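Local coordinates for protein trans-2-enoyl-CoA reductase (Treponema denticola ATCC 35405, PDB 4GGO) that catalyses the NADH-dependent reduction of the carbon-carbon double bond of crotonyl-CoA to butyryl-CoA and takes part in bacterial fatty acid synthesis, at residues K48-N52 with Y74-T78; R67-F72 with F103-A107; K135-F141 with E220-E224. All blocks are in the same frame, centred on the assembly; numbering follows the deposited sequence.

Contact 1 (K48-N52 with Y74-T78); sequences KAPKN and YGAAT
Pro-50 lies across the ring of Tyr-74 in a CH-pi contact: its CD stands 3.9 Å from the centroid of the Tyr-74 ring, over one face and 28° off the ring normal. A chi1 of -68° places the tyrosine ring beside the proline, whose CG also meets Tyr-74 CB. Ala-49 CB adds an apolar contact at 3.7 Å from Tyr-74 CD1, and the Ala-76 methyl packs against the Pro-50 and Lys-51 carbonyl oxygens, with its CB 3.7 Å from Pro-50 O. The two segments run in nearly the same direction and meet as the first two parallel strands of the Rossmann fold, 52-56 and 77-82, begin; Gly-75, at positive phi, is the first residue to leave helical geometry after helix 61-74. The backbone bond at this start runs from Ala-77 N to Lys-51 O, 2.8 Å long and bent to 149° at the hydrogen. Asn-52 CA makes a CA-H...O contact with Ala-77 O, and Asn-52 OD1 packs on Ala-77 CB at 3.6 Å. One water donates to both Pro-50 O and Tyr-74 O. Tyr-319 of helix 311-323 packs on Pro-50, and Asp-142 accepts from the backbone N of Lys-51 and Asn-52.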
# COMPACT_ATOMS: atom_id res chain seq x y z
N LYS A 48 2.74 -21.81 -10.52
CA LYS A 48 2.81 -22.07 -9.09
C LYS A 48 1.86 -21.15 -8.34
O LYS A 48 1.22 -20.28 -8.94
CB LYS A 48 4.24 -21.89 -8.58
CG LYS A 48 5.25 -22.82 -9.23
CD LYS A 48 6.61 -22.74 -8.54
CE LYS A 48 7.58 -23.75 -9.13
NZ LYS A 48 8.88 -23.75 -8.41
N ALA A 49 1.76 -21.34 -7.03
CA ALA A 49 0.83 -20.56 -6.23
C ALA A 49 1.34 -20.40 -4.80
O ALA A 49 2.05 -21.27 -4.30
CB ALA A 49 -0.55 -21.21 -6.23
N PRO A 50 0.98 -19.28 -4.14
CA PRO A 50 1.36 -19.10 -2.74
C PRO A 50 0.60 -20.08 -1.85
O PRO A 50 -0.51 -20.48 -2.20
CB PRO A 50 0.94 -17.66 -2.45
CG PRO A 50 -0.16 -17.39 -3.42
CD PRO A 50 0.21 -18.14 -4.66
N LYS A 51 1.19 -20.46 -0.72
CA LYS A 51 0.56 -21.40 0.20
C LYS A 51 0.44 -20.80 1.60
O LYS A 51 -0.63 -20.79 2.20
CB LYS A 51 1.36 -22.70 0.26
CG LYS A 51 0.70 -23.81 1.07
CD LYS A 51 1.51 -25.10 1.05
CE LYS A 51 2.76 -25.01 1.92
NZ LYS A 51 3.59 -26.24 1.80
N ASN A 52 1.56 -20.30 2.11
CA ASN A 52 1.59 -19.64 3.40
C ASN A 52 2.15 -18.23 3.26
O ASN A 52 3.33 -18.05 2.94
CB ASN A 52 2.43 -20.45 4.39
CG ASN A 52 1.80 -21.77 4.75
OD1 ASN A 52 0.62 -21.84 5.09
ND2 ASN A 52 2.58 -22.85 4.66
N TYR A 74 -5.86 -17.45 -4.51
CA TYR A 74 -5.02 -18.64 -4.54
C TYR A 74 -5.33 -19.64 -3.43
O TYR A 74 -4.84 -20.77 -3.45
CB TYR A 74 -3.54 -18.25 -4.53
CG TYR A 74 -3.09 -17.55 -5.79
CD1 TYR A 74 -2.63 -18.27 -6.88
CD2 TYR A 74 -3.13 -16.16 -5.89
CE1 TYR A 74 -2.22 -17.64 -8.04
CE2 TYR A 74 -2.72 -15.52 -7.05
CZ TYR A 74 -2.27 -16.26 -8.12
OH TYR A 74 -1.87 -15.63 -9.27
N GLY A 75 -6.14 -19.22 -2.46
CA GLY A 75 -6.55 -20.11 -1.38
C GLY A 75 -5.49 -20.24 -0.30
O GLY A 75 -5.51 -21.19 0.49
N ALA A 76 -4.57 -19.28 -0.25
CA ALA A 76 -3.44 -19.36 0.67
C ALA A 76 -3.84 -19.06 2.12
O ALA A 76 -4.80 -18.34 2.38
CB ALA A 76 -2.33 -18.41 0.23
N ALA A 77 -3.09 -19.64 3.05
CA ALA A 77 -3.22 -19.30 4.45
C ALA A 77 -2.43 -18.02 4.69
O ALA A 77 -1.30 -17.88 4.23
CB ALA A 77 -2.68 -20.42 5.32
N THR A 78 -3.03 -17.06 5.39
CA THR A 78 -2.38 -15.78 5.60
C THR A 78 -2.31 -15.37 7.07
O THR A 78 -3.27 -15.52 7.82
CB THR A 78 -3.07 -14.64 4.82
OG1 THR A 78 -4.35 -14.36 5.39
CG2 THR A 78 -3.23 -15.00 3.35
O HOH W 1 -2.50 -21.94 -1.78

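Contact 2 (R67-F72 with F103-A107); sequences RITAAF and FDEAA
Phe-103 is the knob of this helix pair, its ring held in a hole formed by Arg-67, Ile-68, Ala-71 and Phe-72. With CG anti to the backbone N (chi1 -178°), the ring reaches across to the other helix, where Ala-71 CB meets Phe-103 CZ at 3.7 Å and Ile-68 CG1 comes in at the ring edge. Phe-72 turns an edge toward the Phe-103 face in an offset edge-to-face pair, centroids 5.4 Å apart and planes at 76°. The far end of the Phe-72 ring rests on the next turn of helix 95-110, with Phe-72 CZ 3.7 Å from Ala-106 CB. Over one face of Phe-103 runs the extended chain of Arg-67, its CD 3.8 Å from the ring centroid in a CH-pi contact. The guanidinium follows, tilted 23° from the ring. Beyond the ring, Arg-67 NH2 and Asp-104 OD1 form a long salt bridge of 3.6 Å; the oxygen is well out of the guanidinium plane, so only the charges attract. Firmer partners come from the sheet: Thr-78 and Thr-116 for Arg-67, Ser-114 and Thr-116 for Asp-104. The Arg-67 side chain also lies about 4 Å from that of Cys-58, an NAD-binding residue. Segments 67-72 and 103-107 run almost parallel; their helices, 61-74 and 95-110, pack on strands 77-82 and 114-118 of the Rossmann sheet, while helix 21-38 places Ile-32 against Phe-72 and Ala-106.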
# COMPACT_ATOMS: atom_id res chain seq x y z
N ARG A 67 -3.11 -9.47 0.69
CA ARG A 67 -3.67 -10.53 1.51
C ARG A 67 -4.90 -11.12 0.84
O ARG A 67 -5.07 -12.34 0.79
CB ARG A 67 -4.01 -10.02 2.91
CG ARG A 67 -4.07 -11.12 3.96
CD ARG A 67 -4.53 -10.59 5.31
NE ARG A 67 -4.56 -11.65 6.32
CZ ARG A 67 -5.00 -11.49 7.56
NH1 ARG A 67 -5.46 -10.31 7.97
NH2 ARG A 67 -5.00 -12.52 8.40
N ILE A 68 -5.75 -10.25 0.31
CA ILE A 68 -6.96 -10.67 -0.39
C ILE A 68 -6.65 -11.50 -1.63
O ILE A 68 -7.29 -12.53 -1.88
CB ILE A 68 -7.84 -9.45 -0.77
CG1 ILE A 68 -8.42 -8.81 0.49
CG2 ILE A 68 -8.95 -9.86 -1.72
CD1 ILE A 68 -9.28 -7.59 0.21
N THR A 69 -5.66 -11.06 -2.41
CA THR A 69 -5.27 -11.79 -3.61
C THR A 69 -4.72 -13.18 -3.27
O THR A 69 -5.06 -14.17 -3.91
CB THR A 69 -4.21 -11.02 -4.43
OG1 THR A 69 -4.74 -9.74 -4.81
CG2 THR A 69 -3.84 -11.79 -5.69
N ALA A 70 -3.88 -13.24 -2.24
CA ALA A 70 -3.31 -14.51 -1.80
C ALA A 70 -4.38 -15.46 -1.28
O ALA A 70 -4.40 -16.63 -1.62
CB ALA A 70 -2.24 -14.27 -0.74
N ALA A 71 -5.27 -14.93 -0.44
CA ALA A 71 -6.28 -15.75 0.21
C ALA A 71 -7.43 -16.14 -0.72
O ALA A 71 -7.75 -17.32 -0.86
CB ALA A 71 -6.82 -15.05 1.45
N PHE A 72 -8.04 -15.16 -1.37
CA PHE A 72 -9.26 -15.41 -2.14
C PHE A 72 -9.01 -15.67 -3.62
O PHE A 72 -9.93 -16.02 -4.36
CB PHE A 72 -10.26 -14.28 -1.94
CG PHE A 72 -10.69 -14.10 -0.52
CD1 PHE A 72 -11.65 -14.94 0.04
CD2 PHE A 72 -10.14 -13.11 0.28
CE1 PHE A 72 -12.04 -14.79 1.35
CE2 PHE A 72 -10.54 -12.95 1.59
CZ PHE A 72 -11.49 -13.79 2.13
N PHE A 103 -12.16 -8.96 6.59
CA PHE A 103 -11.33 -9.98 5.97
C PHE A 103 -11.43 -11.32 6.68
O PHE A 103 -11.73 -12.34 6.07
CB PHE A 103 -9.86 -9.53 5.91
CG PHE A 103 -8.96 -10.52 5.23
CD1 PHE A 103 -8.34 -11.53 5.95
CD2 PHE A 103 -8.73 -10.44 3.87
CE1 PHE A 103 -7.52 -12.45 5.33
CE2 PHE A 103 -7.90 -11.35 3.24
CZ PHE A 103 -7.30 -12.36 3.97
N ASP A 104 -11.16 -11.31 7.99
CA ASP A 104 -11.17 -12.53 8.78
C ASP A 104 -12.53 -13.22 8.77
O ASP A 104 -12.62 -14.44 8.75
CB ASP A 104 -10.74 -12.24 10.22
CG ASP A 104 -9.26 -11.92 10.33
OD1 ASP A 104 -8.48 -12.38 9.47
OD2 ASP A 104 -8.87 -11.22 11.29
N GLU A 105 -13.59 -12.42 8.77
CA GLU A 105 -14.95 -12.94 8.69
C GLU A 105 -15.18 -13.63 7.35
O GLU A 105 -15.79 -14.70 7.29
CB GLU A 105 -15.97 -11.83 8.91
CG GLU A 105 -17.41 -12.28 8.92
CD GLU A 105 -18.33 -11.29 9.60
OE1 GLU A 105 -17.90 -10.68 10.61
OE2 GLU A 105 -19.48 -11.11 9.14
N ALA A 106 -14.69 -13.01 6.28
CA ALA A 106 -14.82 -13.58 4.95
C ALA A 106 -13.97 -14.83 4.80
O ALA A 106 -14.39 -15.82 4.20
CB ALA A 106 -14.44 -12.55 3.89
N ALA A 107 -12.76 -14.78 5.35
CA ALA A 107 -11.83 -15.90 5.27
C ALA A 107 -12.36 -17.11 6.03
O ALA A 107 -12.19 -18.25 5.60
CB ALA A 107 -10.47 -15.50 5.81

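Contact 3 (K135-F141 with E220-E224); sequences KKKGIKF and EGLLE
Leu-222, Lys-135 and Phe-141 carry most of this contact. Leu-222 points its CD2 branch at the 135-141 segment, where it packs 3.5 Å from Ile-139 O and 3.9 Å from Lys-135 CE. Its carbonyl serves the backbone: Phe-141 N donates to Leu-222 O over 2.9 Å. Glu-224 N returns a straighter bond to Phe-141 O, with 168° at the hydrogen. Together the two bonds join Phe-141 and Leu-223 as a parallel bridge, with both side chains on the same face. Leu-222 O also lies 3.7 Å from Phe-141 CD2. Lys-135, bent at chi2 (-72°) and again at chi4, brings its NZ to Glu-220 OE1 in a salt bridge; the modelled separation is too short to be taken literally. Its CE rests 3.3 Å from Glu-220 O. Lys-140, by contrast, stays extended and lays its CE against Gly-221 O. Gly-221, at positive phi, closes helix 208-219 with a Schellman motif and leads into the short strand 223-224. The preceding turns of helix 124-136 join in, Ala-134 touching both Leu-222 and Phe-141 and Ile-131 touching Leu-222, while Leu-223 packs on helix 208-219 and Phe-141 leans on Leu-54 of strand 52-56.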
# COMPACT_ATOMS: atom_id res chain seq x y z
N LYS A 135 5.06 -21.27 14.43
CA LYS A 135 5.57 -22.49 15.04
C LYS A 135 4.44 -23.43 15.45
O LYS A 135 4.54 -24.64 15.32
CB LYS A 135 6.43 -22.16 16.26
CG LYS A 135 7.82 -21.64 15.94
CD LYS A 135 8.71 -22.75 15.42
CE LYS A 135 10.07 -22.20 14.99
NZ LYS A 135 10.72 -21.43 16.09
N LYS A 136 3.35 -22.84 15.93
CA LYS A 136 2.22 -23.59 16.45
C LYS A 136 1.49 -24.38 15.37
O LYS A 136 1.02 -25.49 15.61
CB LYS A 136 1.24 -22.63 17.14
CG LYS A 136 0.02 -23.30 17.74
CD LYS A 136 -1.11 -22.30 17.96
CE LYS A 136 -0.62 -21.03 18.65
NZ LYS A 136 -1.73 -20.08 18.96
N LYS A 137 1.39 -23.80 14.18
CA LYS A 137 0.61 -24.40 13.10
C LYS A 137 1.49 -25.08 12.06
O LYS A 137 0.99 -25.54 11.03
CB LYS A 137 -0.27 -23.34 12.44
CG LYS A 137 -1.18 -22.59 13.40
CD LYS A 137 -2.24 -23.50 14.00
CE LYS A 137 -3.22 -23.97 12.94
NZ LYS A 137 -4.33 -24.78 13.53
N GLY A 138 2.79 -25.16 12.33
CA GLY A 138 3.73 -25.79 11.43
C GLY A 138 3.82 -25.07 10.09
O GLY A 138 3.93 -25.70 9.04
N ILE A 139 3.78 -23.74 10.14
CA ILE A 139 3.80 -22.93 8.94
C ILE A 139 5.20 -22.45 8.58
O ILE A 139 5.92 -21.90 9.42
CB ILE A 139 2.86 -21.71 9.07
CG1 ILE A 139 1.40 -22.14 9.01
CG2 ILE A 139 3.14 -20.69 7.97
CD1 ILE A 139 0.42 -21.01 9.16
N LYS A 140 5.60 -22.68 7.33
CA LYS A 140 6.77 -22.04 6.75
C LYS A 140 6.31 -21.13 5.62
O LYS A 140 5.61 -21.57 4.71
CB LYS A 140 7.75 -23.08 6.21
CG LYS A 140 8.57 -23.81 7.27
CD LYS A 140 9.67 -24.64 6.62
CE LYS A 140 10.57 -25.30 7.65
NZ LYS A 140 11.70 -26.03 7.01
N PHE A 141 6.69 -19.85 5.69
CA PHE A 141 6.23 -18.87 4.71
C PHE A 141 6.93 -19.02 3.36
O PHE A 141 8.14 -19.21 3.29
CB PHE A 141 6.42 -17.45 5.25
CG PHE A 141 5.62 -17.15 6.48
CD1 PHE A 141 4.24 -17.05 6.42
CD2 PHE A 141 6.25 -16.96 7.70
CE1 PHE A 141 3.50 -16.77 7.55
CE2 PHE A 141 5.51 -16.68 8.84
CZ PHE A 141 4.14 -16.58 8.77
N GLU A 220 14.58 -18.80 12.77
CA GLU A 220 13.63 -19.74 13.35
C GLU A 220 13.24 -20.84 12.37
O GLU A 220 12.43 -21.72 12.70
CB GLU A 220 12.38 -19.00 13.83
CG GLU A 220 12.62 -18.03 14.97
CD GLU A 220 12.79 -18.72 16.31
OE1 GLU A 220 12.60 -19.96 16.37
OE2 GLU A 220 13.12 -18.03 17.30
N GLY A 221 13.81 -20.80 11.17
CA GLY A 221 13.51 -21.78 10.14
C GLY A 221 12.07 -21.69 9.66
O GLY A 221 11.43 -22.71 9.40
N LEU A 222 11.57 -20.47 9.52
CA LEU A 222 10.19 -20.25 9.11
C LEU A 222 10.09 -19.79 7.66
O LEU A 222 9.05 -19.28 7.23
CB LEU A 222 9.51 -19.24 10.04
CG LEU A 222 9.35 -19.67 11.49
CD1 LEU A 222 8.72 -18.56 12.32
CD2 LEU A 222 8.51 -20.94 11.59
N LEU A 223 11.16 -19.97 6.90
CA LEU A 223 11.17 -19.62 5.49
C LEU A 223 11.31 -20.86 4.62
O LEU A 223 12.26 -21.63 4.77
CB LEU A 223 12.31 -18.65 5.18
CG LEU A 223 12.36 -17.35 5.98
CD1 LEU A 223 13.45 -16.43 5.43
CD2 LEU A 223 11.01 -16.66 5.97
N GLU A 224 10.35 -21.06 3.72
CA GLU A 224 10.43 -22.15 2.76
C GLU A 224 11.52 -21.84 1.75
O GLU A 224 11.77 -20.67 1.44
CB GLU A 224 9.09 -22.35 2.06
CG GLU A 224 9.03 -23.57 1.16
CD GLU A 224 9.33 -24.86 1.90
OE1 GLU A 224 8.41 -25.40 2.55
OE2 GLU A 224 10.49 -25.33 1.83

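How the contacts relate
Along the chain, contacts 1 and 2 interleave, since helix 61-74 leads into strand 77-82 and that strand into helix 95-110; contact 3 comes wholly later. The centres of contacts 1 and 2 are 11 Å apart, and Arg-67 NE joins them by a probable hydrogen bond of 2.9 Å to Thr-78 OG1. Contact 3, its centre 14 Å from that of contact 1, meets it where Asn-52 ND2 probably bonds to Lys-140 O, at neighbouring strands 52-56 and 141-146. Contacts 2 and 3 do not touch. Contact 1, and contact 3 through Phe-141, lie at strand starts of one parallel sheet, and contact 2 on its flanking helices, in the Rossmann framework that binds NAD.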